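Local coordinates for protein Aln2 (Streptomyces sp. CM020, PDB 6P7L) that probably takes part in biosynthesis of the polyketide antibiotic alnumycin, as a noncanonical member of the SnoaL-like NTF2 superfamily, at residues 145-149 with 150-154. Sequence-based numbering, arbitrary orientation.
Sequences LVRVS and GVLRS
Val146 pairs with Arg153 and Val148 with Val151 in antiparallel hydrogen-bonded bridges, and a type I' turn from Val148 to Val151 closes the hairpin with a two-residue loop, Ser149 and Gly150, both at positive phi. The bond from Val148 N to Val151 O is short and straight (2.8 Å, 169°); the return bond from Val151 N to Val148 O is 3.1 Å. On the face of Leu145, Arg147, Leu152 and Ser154, which packs against helix 34-52, Leu145 CD1 meets Leu152 CD1 at 4.1 Å, the two side chains crossing at about a right angle. Arg147 bends at chi3 (-60°), turning its guanidinium back toward Gly150 and Leu152: Leu152 CD2 lies over one face, 3.8 Å from NH2, while NH1 donates to Gly150 O at 3.2 Å and forms a salt bridge with Glu39. Gly150 O sits in the guanidinium plane, yet NH1 stands well above the carbonyl plane. On the other face, that of Val146, Val148, Val151 and Arg153, Arg153 CG packs 4.0 Å from Val148 CG2, and bends at chi2 and chi3 carry its NH1 to Val148 CG1; its NH2 hydrogen-bonds Phe63 O. Both guanidinium groups thus pack on hairpin side chains while joining the hairpin to different neighbours, helix 34-52 and strand 63-64.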
ATOM      1  N   LEU A 145     -11.023   8.586 -14.314  1.00 14.86           N
ATOM      2  CA  LEU A 145     -12.093   9.026 -13.436  1.00 18.77           C
ATOM      3  C   LEU A 145     -12.619  10.368 -13.920  1.00 19.78           C
ATOM      4  O   LEU A 145     -11.883  11.191 -14.488  1.00 19.94           O
ATOM      5  CB  LEU A 145     -11.623   9.159 -11.973  1.00 15.59           C
ATOM      6  CG  LEU A 145     -10.751   8.027 -11.454  1.00 16.12           C
ATOM      7  CD1 LEU A 145     -10.120   8.387 -10.108  1.00 17.68           C
ATOM      8  CD2 LEU A 145     -11.549   6.761 -11.381  1.00 19.48           C
ATOM      9  N   VAL A 146     -13.906  10.591 -13.675  1.00 18.60           N
ATOM     10  CA  VAL A 146     -14.549  11.840 -14.049  1.00 16.32           C
ATOM     11  C   VAL A 146     -15.391  12.307 -12.874  1.00 21.27           C
ATOM     12  O   VAL A 146     -15.806  11.520 -12.027  1.00 20.04           O
ATOM     13  CB  VAL A 146     -15.405  11.698 -15.314  1.00 23.80           C
ATOM     14  CG1 VAL A 146     -14.538  11.359 -16.511  1.00 31.15           C
ATOM     15  CG2 VAL A 146     -16.533  10.661 -15.112  1.00 23.16           C
ATOM     16  N   ARG A 147     -15.653  13.605 -12.839  1.00 22.70           N
ATOM     17  CA  ARG A 147     -16.430  14.215 -11.768  1.00 30.77           C
ATOM     18  C   ARG A 147     -17.883  14.373 -12.211  1.00 30.20           C
ATOM     19  O   ARG A 147     -18.149  14.934 -13.275  1.00 28.58           O
ATOM     20  CB  ARG A 147     -15.831  15.571 -11.398  1.00 31.88           C
ATOM     21  CG  ARG A 147     -16.309  16.146 -10.093  1.00 45.60           C
ATOM     22  CD  ARG A 147     -15.477  17.377  -9.756  1.00 41.79           C
ATOM     23  NE  ARG A 147     -14.055  17.034  -9.626  1.00 33.49           N
ATOM     24  CZ  ARG A 147     -13.545  16.403  -8.577  1.00 33.63           C
ATOM     25  NH1 ARG A 147     -14.363  16.068  -7.590  1.00 27.28           N
ATOM     26  NH2 ARG A 147     -12.233  16.105  -8.515  1.00 27.14           N
ATOM     27  N   VAL A 148     -18.817  13.864 -11.401  1.00 22.65           N
ATOM     28  CA  VAL A 148     -20.246  13.945 -11.703  1.00 23.57           C
ATOM     29  C   VAL A 148     -20.940  14.478 -10.470  1.00 21.88           C
ATOM     30  O   VAL A 148     -20.871  13.855  -9.399  1.00 25.41           O
ATOM     31  CB  VAL A 148     -20.835  12.576 -12.109  1.00 25.69           C
ATOM     32  CG1 VAL A 148     -22.328  12.682 -12.376  1.00 34.36           C
ATOM     33  CG2 VAL A 148     -20.100  12.063 -13.325  1.00 30.53           C
ATOM     34  N   SER A 149     -21.597  15.637 -10.621  1.00 23.71           N
ATOM     35  CA  SER A 149     -22.213  16.369  -9.517  1.00 28.77           C
ATOM     36  C   SER A 149     -21.235  16.485  -8.353  1.00 31.70           C
ATOM     37  O   SER A 149     -21.568  16.228  -7.194  1.00 33.66           O
ATOM     38  CB  SER A 149     -23.549  15.751  -9.082  1.00 41.26           C
ATOM     39  OG  SER A 149     -24.309  15.406 -10.223  1.00 44.45           O
ATOM     40  N   GLY A 150     -19.972  16.743  -8.683  1.00 31.82           N
ATOM     41  CA  GLY A 150     -18.962  17.074  -7.708  1.00 38.28           C
ATOM     42  C   GLY A 150     -18.185  15.910  -7.155  1.00 42.16           C
ATOM     43  O   GLY A 150     -17.269  16.132  -6.355  1.00 56.53           O
ATOM     44  N   VAL A 151     -18.516  14.680  -7.547  1.00 31.46           N
ATOM     45  CA  VAL A 151     -17.890  13.515  -6.939  1.00 42.01           C
ATOM     46  C   VAL A 151     -17.230  12.699  -8.037  1.00 27.97           C
ATOM     47  O   VAL A 151     -17.705  12.652  -9.174  1.00 22.78           O
ATOM     48  CB  VAL A 151     -18.885  12.646  -6.144  1.00 33.78           C
ATOM     49  CG1 VAL A 151     -19.643  13.485  -5.123  1.00 40.37           C
ATOM     50  CG2 VAL A 151     -19.820  11.941  -7.091  1.00 44.32           C
ATOM     51  N   LEU A 152     -16.145  12.028  -7.685  1.00 20.28           N
ATOM     52  CA  LEU A 152     -15.472  11.181  -8.661  1.00 18.84           C
ATOM     53  C   LEU A 152     -16.262   9.911  -8.952  1.00 20.03           C
ATOM     54  O   LEU A 152     -16.902   9.326  -8.062  1.00 19.38           O
ATOM     55  CB  LEU A 152     -14.081  10.823  -8.165  1.00 21.37           C
ATOM     56  CG  LEU A 152     -13.032  11.923  -8.250  1.00 28.17           C
ATOM     57  CD1 LEU A 152     -11.697  11.312  -7.737  1.00 26.04           C
ATOM     58  CD2 LEU A 152     -12.861  12.503  -9.631  1.00 24.46           C
ATOM     59  N   ARG A 153     -16.187   9.484 -10.212  1.00 17.56           N
ATOM     60  CA  ARG A 153     -16.768   8.248 -10.718  1.00 18.54           C
ATOM     61  C   ARG A 153     -15.779   7.604 -11.682  1.00 19.96           C
ATOM     62  O   ARG A 153     -14.992   8.295 -12.339  1.00 16.28           O
ATOM     63  CB  ARG A 153     -18.088   8.517 -11.452  1.00 19.45           C
ATOM     64  CG  ARG A 153     -19.103   9.305 -10.631  1.00 21.14           C
ATOM     65  CD  ARG A 153     -19.924   8.394  -9.696  1.00 22.90           C
ATOM     66  NE  ARG A 153     -20.799   7.518 -10.470  1.00 23.90           N
ATOM     67  CZ  ARG A 153     -21.941   7.881 -11.035  1.00 24.65           C
ATOM     68  NH1 ARG A 153     -22.387   9.118 -10.904  1.00 21.15           N
ATOM     69  NH2 ARG A 153     -22.643   7.003 -11.743  1.00 21.40           N
ATOM     70  N   SER A 154     -15.845   6.288 -11.795  1.00 15.94           N
ATOM     71  CA  SER A 154     -15.019   5.558 -12.753  1.00 14.26           C
ATOM     72  C   SER A 154     -15.625   5.654 -14.152  1.00 19.74           C
ATOM     73  O   SER A 154     -16.827   5.420 -14.332  1.00 19.16           O
ATOM     74  CB  SER A 154     -14.893   4.104 -12.328  1.00 17.58           C
ATOM     75  OG  SER A 154     -13.834   3.889 -11.410  1.00 17.96           O
TER